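Local coordinates for protein CT021 (Chlamydia trachomatis serovar L2, PDB 6UXD) that is of unknown function but belongs to a family related to the lipoprotein-trafficking proteins LolA and LolB, so it may likewise handle a hydrophobic ligand, at residues 18-23 against 203-208; 157-162 against 169-174; 97-102 against 210-215; 146-151 against 184-189. All blocks are in the same frame, centred on the assembly; numbering follows the deposited sequence.

In the fold
From the N terminus, the chain first passes residues 18-23, which pair with residues 203-208 much later in the chain to close contact 1, joining strand 21-26 to strand 196-204. Residues 97-102 come next and meet 210-215 in contact 3, so contacts 1 and 3 cross, and the C-terminal tail continues directly from one to the other. Between 97-102 and 203-208, residues 146-151 meet 184-189 in contact 4, and this loop encloses contact 2, the hairpin of 157-162 with 169-174; both lie within the larger loops of contacts 1 and 3. Strand 186-189 borders both strand 170-176 and strand 196-204, linking contacts 2, 4 and 1, while Met203 packs on Leu185 and Leu147.

Contact 1 (18-23 against 203-208); sequences PGDYAV and MGHQAA
Tyr21 and Gly204 form an antiparallel hydrogen-bonded pair, with Tyr21 N giving to Gly204 O at 3.2 Å and Gly204 N returning to Tyr21 O at 3.1 Å. Where the regular strands give out, the backbones stay joined by Ala207 N, which donates to Gly19 O at 2.9 Å. Gly19, with no side chain, can take a positive phi of 90° and let Gln206 N come close to it.

The polar side chains meet alongside this backbone pairing. His205 ND1 donates to Asp20 OD1 at 2.9 Å in an almost straight bond (170°). The oxygen lies in the imidazole plane, yet the N-H arrives from above the carboxylate plane. A water adds a second grip, donating to Asp20 OD1 and Pro18 O and accepting from Gln206 N. Asp20 OD2 is taken by Arg17 N and a salt bridge to Arg180, so partners on both oxygens fix the rotation of the carboxylate.

Apolar packing divides between two faces. With CG between the backbone N and the carbonyl carbon (chi1 78°), Tyr21 folds its ring across the neighbouring strand, where Gly204 N sits 3.4 Å above the ring plane. The bare glycine admits the aromatic face directly against its peptide, and Ala207 CB adds a small methyl 3.7 Å from Tyr21 CD2. The hydroxyl reaches on to Glu202. On the other face, Ala22 CB rests 3.9 Å from Met203 CB.

A tyrosine lying over its cross-strand glycine is the aromatic-glycine pairing of antiparallel sheets, here joining strand 21-26 to strand 196-204.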
# COMPACT_ATOMS: atom_id res chain seq x y z
N PRO A 18 9.39 5.79 -9.26
CA PRO A 18 10.38 4.93 -8.61
C PRO A 18 11.02 5.61 -7.41
O PRO A 18 11.37 6.79 -7.46
CB PRO A 18 11.40 4.66 -9.71
CG PRO A 18 10.58 4.70 -10.97
CD PRO A 18 9.55 5.79 -10.73
N GLY A 19 11.21 4.84 -6.35
CA GLY A 19 11.67 5.34 -5.09
C GLY A 19 10.57 5.80 -4.14
O GLY A 19 10.84 5.98 -2.95
N ASP A 20 9.35 6.01 -4.63
CA ASP A 20 8.24 6.34 -3.76
C ASP A 20 7.87 5.15 -2.89
O ASP A 20 7.85 4.01 -3.35
CB ASP A 20 7.03 6.77 -4.58
CG ASP A 20 7.22 8.11 -5.23
OD1 ASP A 20 8.27 8.73 -4.97
OD2 ASP A 20 6.34 8.53 -6.02
N TYR A 21 7.58 5.42 -1.61
CA TYR A 21 7.28 4.35 -0.67
C TYR A 21 6.22 4.81 0.32
O TYR A 21 5.91 6.00 0.42
CB TYR A 21 8.53 3.88 0.06
CG TYR A 21 8.96 4.80 1.17
CD1 TYR A 21 8.60 4.55 2.49
CD2 TYR A 21 9.70 5.92 0.89
CE1 TYR A 21 9.00 5.43 3.51
CE2 TYR A 21 10.09 6.78 1.87
CZ TYR A 21 9.75 6.54 3.18
OH TYR A 21 10.17 7.42 4.15
N ALA A 22 5.64 3.84 1.03
CA ALA A 22 4.72 4.13 2.13
C ALA A 22 4.63 2.92 3.05
O ALA A 22 4.78 1.78 2.62
CB ALA A 22 3.35 4.51 1.58
N VAL A 23 4.41 3.19 4.34
CA VAL A 23 4.32 2.16 5.37
C VAL A 23 2.90 2.21 5.93
O VAL A 23 2.47 3.24 6.45
CB VAL A 23 5.36 2.33 6.48
CG1 VAL A 23 5.24 1.23 7.53
CG2 VAL A 23 6.78 2.33 5.90
N MET A 203 5.46 7.94 4.66
CA MET A 203 5.58 7.88 3.21
C MET A 203 6.68 8.84 2.78
O MET A 203 7.03 9.78 3.51
CB MET A 203 4.25 8.19 2.49
CG MET A 203 3.67 9.52 2.85
SD MET A 203 2.12 9.99 2.05
CE MET A 203 0.97 8.68 2.48
N GLY A 204 7.22 8.59 1.60
CA GLY A 204 8.25 9.46 1.07
C GLY A 204 8.77 9.09 -0.31
O GLY A 204 8.05 8.52 -1.15
N HIS A 205 10.01 9.48 -0.56
CA HIS A 205 10.61 9.42 -1.88
C HIS A 205 12.06 8.96 -1.74
O HIS A 205 12.65 9.00 -0.66
CB HIS A 205 10.58 10.78 -2.57
CG HIS A 205 9.25 11.46 -2.50
ND1 HIS A 205 8.13 10.98 -3.16
CD2 HIS A 205 8.86 12.59 -1.86
CE1 HIS A 205 7.11 11.80 -2.94
NE2 HIS A 205 7.52 12.77 -2.15
N GLN A 206 12.61 8.52 -2.88
CA GLN A 206 14.03 8.20 -3.01
C GLN A 206 14.42 7.02 -2.14
O GLN A 206 15.54 6.98 -1.62
CB GLN A 206 14.93 9.39 -2.67
CG GLN A 206 14.68 10.63 -3.51
CD GLN A 206 15.43 11.85 -2.98
OE1 GLN A 206 16.21 12.47 -3.71
NE2 GLN A 206 15.17 12.21 -1.71
N ALA A 207 13.51 6.09 -1.93
CA ALA A 207 13.87 4.85 -1.25
C ALA A 207 14.46 3.86 -2.25
O ALA A 207 14.06 3.81 -3.42
CB ALA A 207 12.65 4.23 -0.58
N ALA A 208 15.40 3.05 -1.77
CA ALA A 208 16.05 2.03 -2.59
C ALA A 208 15.73 0.66 -2.02
O ALA A 208 15.67 0.48 -0.80
CB ALA A 208 17.57 2.24 -2.64
O HOH W 1 10.91 8.64 -5.35

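Contact 2 (157-162 against 169-174); sequences SVWPKD and KNILIY
Ser157 and Ile171 face each other as an antiparallel hydrogen-bonded pair, Ser157 N to Ile171 O and Ile171 N to Ser157 O both being 2.9 Å, with Val158 and Asn170 as the non-hydrogen-bonded pair beside them. A third bond, Trp159 N to Lys169 O at 2.9 Å, continues the pairing toward the turn and is nearly straight (172°).

Among the side chains, Ile171 and Trp159 carry the buried side. Ile171 CD1 meets the edge of the indole, 3.9 Å from Trp159 CE3 and close to the ring plane. Trp159 CG stands anti to the backbone N (chi1 -164°), which leads the far end of the indole away from strand 170-176, toward Lys113 and Ile114 of helix 108-116. Pro160 CD lies over one ring face. At the other end of the indole, Trp159 NE1 donates to Asp162 OD2 at 3.3 Å, and this carboxylate also holds a salt bridge with Lys113. Ser157 CB lies 4.0 Å from Ile171 CB, as the pairing dictates, and its hydroxyl turns to Pro118 O. On the outer side, the branched Val158 brings CG2 to 3.5 Å from Lys169 O.

The chemistry is therefore divided: main-chain bonds zip the hairpin of strands 152-158 and 170-176, while an amphipathic tryptophan buries its hydrocarbon edge and gives its N-H, over a fairly long distance, to an aspartate whose charge is shared with Lys113.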
# COMPACT_ATOMS: atom_id res chain seq x y z
N SER A 157 -15.18 4.25 -2.21
CA SER A 157 -15.09 3.02 -2.96
C SER A 157 -16.02 1.99 -2.35
O SER A 157 -16.69 2.22 -1.32
CB SER A 157 -13.63 2.53 -2.99
OG SER A 157 -13.42 1.57 -4.01
N VAL A 158 -16.08 0.82 -2.98
CA VAL A 158 -16.86 -0.29 -2.46
C VAL A 158 -16.17 -1.58 -2.85
O VAL A 158 -15.66 -1.71 -3.97
CB VAL A 158 -18.32 -0.25 -2.96
CG1 VAL A 158 -18.36 -0.32 -4.45
CG2 VAL A 158 -19.11 -1.40 -2.32
N TRP A 159 -16.12 -2.51 -1.91
CA TRP A 159 -15.53 -3.81 -2.17
C TRP A 159 -16.45 -4.62 -3.07
O TRP A 159 -17.67 -4.50 -2.98
CB TRP A 159 -15.32 -4.54 -0.85
CG TRP A 159 -14.41 -5.70 -0.92
CD1 TRP A 159 -14.76 -7.01 -1.03
CD2 TRP A 159 -12.98 -5.66 -0.89
NE1 TRP A 159 -13.63 -7.80 -1.06
CE2 TRP A 159 -12.52 -6.99 -0.97
CE3 TRP A 159 -12.04 -4.63 -0.79
CZ2 TRP A 159 -11.17 -7.32 -0.97
CZ3 TRP A 159 -10.70 -4.96 -0.78
CH2 TRP A 159 -10.28 -6.29 -0.86
N PRO A 160 -15.89 -5.46 -3.95
CA PRO A 160 -16.75 -6.27 -4.82
C PRO A 160 -17.62 -7.24 -4.03
O PRO A 160 -17.33 -7.57 -2.87
CB PRO A 160 -15.75 -7.02 -5.71
CG PRO A 160 -14.50 -7.06 -4.91
CD PRO A 160 -14.47 -5.72 -4.22
N LYS A 161 -18.69 -7.70 -4.67
CA LYS A 161 -19.49 -8.79 -4.12
C LYS A 161 -18.69 -10.07 -4.22
O LYS A 161 -18.25 -10.46 -5.30
CB LYS A 161 -20.82 -8.91 -4.87
N ASP A 162 -18.47 -10.73 -3.08
CA ASP A 162 -17.60 -11.90 -3.05
C ASP A 162 -17.93 -12.71 -1.80
O ASP A 162 -18.95 -12.49 -1.14
CB ASP A 162 -16.13 -11.48 -3.14
CG ASP A 162 -15.56 -11.00 -1.81
OD1 ASP A 162 -16.33 -10.64 -0.90
OD2 ASP A 162 -14.31 -10.96 -1.67
N LYS A 169 -18.93 -4.03 0.99
CA LYS A 169 -18.76 -3.05 2.06
C LYS A 169 -18.17 -1.73 1.55
O LYS A 169 -17.34 -1.70 0.64
CB LYS A 169 -17.88 -3.63 3.16
CG LYS A 169 -18.57 -4.72 3.98
CD LYS A 169 -19.91 -4.20 4.52
CE LYS A 169 -20.39 -4.97 5.73
NZ LYS A 169 -21.53 -4.26 6.37
N ASN A 170 -18.61 -0.63 2.17
CA ASN A 170 -18.19 0.70 1.75
C ASN A 170 -16.78 1.01 2.26
O ASN A 170 -16.37 0.59 3.35
CB ASN A 170 -19.18 1.76 2.24
CG ASN A 170 -20.54 1.63 1.60
OD1 ASN A 170 -21.56 1.55 2.28
ND2 ASN A 170 -20.57 1.61 0.27
N ILE A 171 -16.02 1.74 1.45
CA ILE A 171 -14.63 2.09 1.72
C ILE A 171 -14.48 3.59 1.55
O ILE A 171 -15.07 4.20 0.65
CB ILE A 171 -13.66 1.35 0.79
CG1 ILE A 171 -13.89 -0.15 0.85
CG2 ILE A 171 -12.21 1.65 1.18
CD1 ILE A 171 -13.08 -0.93 -0.14
N LEU A 172 -13.69 4.20 2.43
CA LEU A 172 -13.38 5.62 2.31
C LEU A 172 -11.87 5.75 2.38
O LEU A 172 -11.24 5.28 3.35
CB LEU A 172 -14.11 6.43 3.39
CG LEU A 172 -14.36 7.91 3.10
CD1 LEU A 172 -14.87 8.22 1.70
CD2 LEU A 172 -15.32 8.44 4.15
N ILE A 173 -11.28 6.35 1.35
CA ILE A 173 -9.83 6.43 1.20
C ILE A 173 -9.45 7.90 1.08
O ILE A 173 -10.07 8.64 0.31
CB ILE A 173 -9.33 5.65 -0.04
CG1 ILE A 173 -10.01 4.28 -0.10
CG2 ILE A 173 -7.82 5.48 0.01
CD1 ILE A 173 -9.38 3.29 -1.07
N TYR A 174 -8.41 8.30 1.80
CA TYR A 174 -7.97 9.68 1.80
C TYR A 174 -6.61 9.78 1.12
O TYR A 174 -5.71 8.98 1.40
CB TYR A 174 -7.92 10.25 3.24
CG TYR A 174 -9.25 10.24 3.96
CD1 TYR A 174 -9.76 9.07 4.52
CD2 TYR A 174 -10.02 11.39 4.06
CE1 TYR A 174 -11.00 9.06 5.18
CE2 TYR A 174 -11.24 11.39 4.73
CZ TYR A 174 -11.73 10.23 5.26
OH TYR A 174 -12.95 10.29 5.88

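Contact 3 (97-102 against 210-215); sequences AQWMPL and SYPALP
Trp99 NE1 donates to Pro212 O of the C-terminal tail at 3.1 Å. The acceptor lies close to the indole plane, whereas the N-H comes from well above the carbonyl plane, and the bond is fairly straight at 163°. Pro212 O also accepts from Arg36, so two donors hold this carbonyl. The carbonyl of Ala213 is likewise turned to the indole edge, with Ala213 O 3.2 Å from Trp99 CD1.

Apolar contacts run along both ends of the indole. At the six-membered ring, Trp99 CZ2 lies 3.9 Å from Tyr211 CB, and the two side chains cross at about a right angle. At the pyrrole side, Trp99 CD1 is 3.8 Å from Pro215 CD, and Pro215 CG comes within 3.9 Å of Trp99 CB. With CG anti to the carbonyl carbon (chi1 -68°), the indole is carried toward the tail while also packing on Val79, Leu81 and Leu94. Pro212, a compact apolar ring, reaches round to the backbone, its CG 3.6 Å from Ala97 O. The phenol of Tyr211 leads elsewhere, to Lys77.

Residues 212-215 all have backbone angles of polyproline II type, which suits a proline-rich segment and turns carbonyls outward as acceptors. The arrangement is an extended proline-rich tail laid across an antiparallel strand meander, where it touches strands 43-50, 79-84 and 90-95, and is anchored by the tryptophan of strand 98-101, which pairs with strand 90-95.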
# COMPACT_ATOMS: atom_id res chain seq x y z
N ALA A 97 16.31 -16.12 -2.24
CA ALA A 97 16.93 -15.02 -2.98
C ALA A 97 16.49 -14.93 -4.44
O ALA A 97 17.12 -14.22 -5.22
CB ALA A 97 18.46 -15.12 -2.94
N GLN A 98 15.41 -15.60 -4.83
CA GLN A 98 14.90 -15.48 -6.19
C GLN A 98 13.42 -15.14 -6.17
O GLN A 98 12.66 -15.62 -5.32
CB GLN A 98 15.13 -16.77 -6.99
CG GLN A 98 14.83 -16.65 -8.49
CD GLN A 98 14.94 -17.98 -9.23
OE1 GLN A 98 15.45 -18.96 -8.69
NE2 GLN A 98 14.45 -18.03 -10.47
N TRP A 99 13.01 -14.31 -7.12
CA TRP A 99 11.62 -13.94 -7.29
C TRP A 99 10.88 -15.10 -7.95
O TRP A 99 11.05 -15.36 -9.14
CB TRP A 99 11.52 -12.67 -8.12
CG TRP A 99 12.05 -11.48 -7.39
CD1 TRP A 99 13.12 -10.71 -7.74
CD2 TRP A 99 11.52 -10.91 -6.19
NE1 TRP A 99 13.28 -9.70 -6.83
CE2 TRP A 99 12.31 -9.80 -5.87
CE3 TRP A 99 10.45 -11.25 -5.36
CZ2 TRP A 99 12.07 -9.02 -4.73
CZ3 TRP A 99 10.20 -10.46 -4.24
CH2 TRP A 99 11.01 -9.36 -3.93
N MET A 100 10.06 -15.80 -7.17
CA MET A 100 9.37 -16.99 -7.64
C MET A 100 7.93 -16.67 -8.00
O MET A 100 7.19 -16.15 -7.15
CB MET A 100 9.41 -18.06 -6.56
CG MET A 100 10.81 -18.49 -6.17
SD MET A 100 11.80 -19.08 -7.57
CE MET A 100 10.73 -20.36 -8.23
N PRO A 101 7.49 -16.98 -9.22
CA PRO A 101 6.10 -16.72 -9.61
C PRO A 101 5.11 -17.39 -8.69
O PRO A 101 5.40 -18.42 -8.08
CB PRO A 101 6.01 -17.32 -11.02
CG PRO A 101 7.37 -17.32 -11.52
CD PRO A 101 8.30 -17.46 -10.36
N LEU A 102 3.92 -16.80 -8.58
CA LEU A 102 2.82 -17.41 -7.86
C LEU A 102 1.82 -18.00 -8.84
O LEU A 102 1.38 -17.33 -9.77
CB LEU A 102 2.11 -16.40 -6.97
CG LEU A 102 2.52 -16.33 -5.50
CD1 LEU A 102 1.48 -15.51 -4.77
CD2 LEU A 102 2.66 -17.71 -4.87
N SER A 210 16.03 -3.07 -0.72
CA SER A 210 17.01 -3.93 -0.08
C SER A 210 17.00 -5.36 -0.62
O SER A 210 17.80 -6.18 -0.17
CB SER A 210 16.76 -3.95 1.44
OG SER A 210 15.52 -4.55 1.76
N TYR A 211 16.15 -5.66 -1.58
CA TYR A 211 15.93 -7.02 -2.06
C TYR A 211 16.59 -7.25 -3.41
O TYR A 211 17.12 -6.31 -4.03
CB TYR A 211 14.43 -7.29 -2.13
CG TYR A 211 13.76 -7.25 -0.78
CD1 TYR A 211 14.07 -8.19 0.18
CD2 TYR A 211 12.82 -6.28 -0.48
CE1 TYR A 211 13.46 -8.16 1.42
CE2 TYR A 211 12.21 -6.25 0.75
CZ TYR A 211 12.53 -7.19 1.70
OH TYR A 211 11.92 -7.16 2.94
N PRO A 212 16.60 -8.49 -3.92
CA PRO A 212 17.26 -8.75 -5.20
C PRO A 212 16.64 -7.96 -6.34
O PRO A 212 15.48 -7.52 -6.29
CB PRO A 212 17.07 -10.26 -5.41
CG PRO A 212 16.78 -10.81 -4.06
CD PRO A 212 16.08 -9.73 -3.31
N ALA A 213 17.44 -7.80 -7.38
CA ALA A 213 17.03 -7.09 -8.58
C ALA A 213 15.79 -7.72 -9.20
O ALA A 213 15.46 -8.89 -8.96
CB ALA A 213 18.15 -7.07 -9.61
N LEU A 214 15.16 -6.95 -10.07
CA LEU A 214 13.92 -7.36 -10.70
C LEU A 214 14.14 -8.56 -11.63
O LEU A 214 15.24 -8.74 -12.17
CB LEU A 214 13.36 -6.19 -11.50
CG LEU A 214 12.94 -4.95 -10.69
CD1 LEU A 214 12.38 -3.91 -11.65
CD2 LEU A 214 11.92 -5.34 -9.62
N PRO A 215 13.12 -9.39 -11.82
CA PRO A 215 13.20 -10.44 -12.84
C PRO A 215 13.64 -9.89 -14.18
O PRO A 215 13.24 -8.81 -14.60
CB PRO A 215 11.77 -10.98 -12.91
CG PRO A 215 11.25 -10.75 -11.50
CD PRO A 215 11.85 -9.44 -11.08

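Contact 4 (146-151 against 184-189); sequences ELITLP and PLWTSI
Ile148 lies against Trp186 and Leu185, and its side chain makes the largest part of what the 146-151 loop brings to this contact. Its CB sits 3.9 Å from Trp186 CE3 on the benzene side of the indole. CG1, held anti to the backbone N (chi1 -156°), leans over one indole face at 3.8 Å above the plane, displaced toward the rim. The tip, CD1, drops into the angle between two side-chain roots, 3.5 Å from Trp186 CB and 4.0 Å from Leu185 CB. A beta-branched isoleucine suits the place because it is broad at CB and still slender at the tip.

Leu185 answers from the other segment. Its CD2 comes 4.0 Å from Leu147 CB and the same distance from Leu150 CD1, so this one methyl branch touches both Leu147 and Leu150. Met203 packs on Leu147 and Leu185, and Tyr174 meets both Ile148 and, with steeply inclined rings, Trp186. No hydrogen bond crosses the contact; within the loop, Glu146 O accepts from both Thr149 N and Thr149 OG1, the latter at 2.6 Å, while the Glu146 carboxylate pairs with Lys199.

This is a short 3-10 turn and the residue after it, in the connection between strands 142-144 and 152-158, packed through Leu147, Ile148 and Leu150 against Leu185 and Trp186 beside antiparallel strands 170-176 and 196-204, an architecture consistent with a LolA/LolB-like fold.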
# COMPACT_ATOMS: atom_id res chain seq x y z
N GLU A 146 1.39 11.38 12.14
CA GLU A 146 -0.06 11.41 11.97
C GLU A 146 -0.39 12.03 10.62
O GLU A 146 -0.80 13.19 10.49
CB GLU A 146 -0.72 12.17 13.11
CG GLU A 146 -0.27 11.75 14.46
CD GLU A 146 -0.22 10.24 14.64
OE1 GLU A 146 -1.24 9.57 14.30
OE2 GLU A 146 0.86 9.76 15.13
N LEU A 147 -0.18 11.22 9.57
CA LEU A 147 -0.27 11.75 8.22
C LEU A 147 -1.68 12.18 7.82
O LEU A 147 -1.81 12.97 6.88
CB LEU A 147 0.28 10.72 7.23
CG LEU A 147 1.70 10.20 7.46
CD1 LEU A 147 2.17 9.33 6.25
CD2 LEU A 147 2.67 11.34 7.71
N ILE A 148 -2.73 11.72 8.51
CA ILE A 148 -4.08 12.19 8.17
C ILE A 148 -4.29 13.66 8.51
O ILE A 148 -5.30 14.25 8.07
CB ILE A 148 -5.15 11.30 8.83
CG1 ILE A 148 -6.49 11.37 8.07
CG2 ILE A 148 -5.37 11.67 10.31
CD1 ILE A 148 -6.34 11.33 6.53
N THR A 149 -3.34 14.30 9.23
CA THR A 149 -3.40 15.75 9.41
C THR A 149 -2.89 16.51 8.19
O THR A 149 -3.04 17.73 8.12
CB THR A 149 -2.60 16.20 10.66
OG1 THR A 149 -1.23 15.78 10.56
CG2 THR A 149 -3.19 15.62 11.92
N LEU A 150 -2.31 15.83 7.21
CA LEU A 150 -1.97 16.52 5.98
C LEU A 150 -3.24 16.93 5.20
O LEU A 150 -4.28 16.28 5.30
CB LEU A 150 -1.10 15.65 5.08
CG LEU A 150 0.28 15.31 5.64
CD1 LEU A 150 0.94 14.29 4.77
CD2 LEU A 150 1.14 16.59 5.77
N PRO A 151 -3.16 18.02 4.43
CA PRO A 151 -4.28 18.40 3.56
C PRO A 151 -4.69 17.26 2.64
O PRO A 151 -3.87 16.71 1.90
CB PRO A 151 -3.71 19.58 2.76
CG PRO A 151 -2.67 20.18 3.68
CD PRO A 151 -2.04 18.98 4.35
N PRO A 184 -2.17 6.20 -0.27
CA PRO A 184 -3.22 6.71 0.61
C PRO A 184 -2.66 7.15 1.95
O PRO A 184 -1.64 6.65 2.43
CB PRO A 184 -4.17 5.52 0.75
CG PRO A 184 -3.34 4.33 0.44
CD PRO A 184 -2.32 4.77 -0.56
N LEU A 185 -3.34 8.14 2.55
CA LEU A 185 -3.04 8.58 3.91
C LEU A 185 -3.76 7.76 4.97
O LEU A 185 -3.29 7.65 6.11
CB LEU A 185 -3.44 10.04 4.10
CG LEU A 185 -2.77 11.06 3.20
CD1 LEU A 185 -3.49 12.40 3.30
CD2 LEU A 185 -1.30 11.17 3.58
N TRP A 186 -4.91 7.19 4.61
CA TRP A 186 -5.84 6.66 5.59
C TRP A 186 -6.93 5.90 4.84
O TRP A 186 -7.46 6.40 3.85
CB TRP A 186 -6.43 7.81 6.40
CG TRP A 186 -7.33 7.48 7.55
CD1 TRP A 186 -8.68 7.29 7.51
CD2 TRP A 186 -6.94 7.38 8.91
NE1 TRP A 186 -9.16 7.07 8.79
CE2 TRP A 186 -8.10 7.11 9.66
CE3 TRP A 186 -5.71 7.47 9.57
CZ2 TRP A 186 -8.07 6.93 11.05
CZ3 TRP A 186 -5.68 7.29 10.94
CH2 TRP A 186 -6.85 7.03 11.66
N THR A 187 -7.24 4.69 5.29
CA THR A 187 -8.29 3.89 4.67
C THR A 187 -9.21 3.33 5.74
O THR A 187 -8.75 2.74 6.72
CB THR A 187 -7.68 2.76 3.84
OG1 THR A 187 -6.78 3.33 2.88
CG2 THR A 187 -8.76 1.97 3.12
N SER A 188 -10.51 3.53 5.56
CA SER A 188 -11.52 3.07 6.50
C SER A 188 -12.51 2.20 5.75
O SER A 188 -13.03 2.60 4.70
CB SER A 188 -12.23 4.28 7.14
OG SER A 188 -13.33 3.88 7.93
N ILE A 189 -12.76 0.99 6.26
CA ILE A 189 -13.67 0.06 5.60
C ILE A 189 -14.67 -0.50 6.60
O ILE A 189 -14.29 -0.98 7.67
CB ILE A 189 -12.91 -1.10 4.90
CG1 ILE A 189 -13.91 -2.07 4.28
CG2 ILE A 189 -12.01 -1.82 5.86
CD1 ILE A 189 -13.35 -2.86 3.10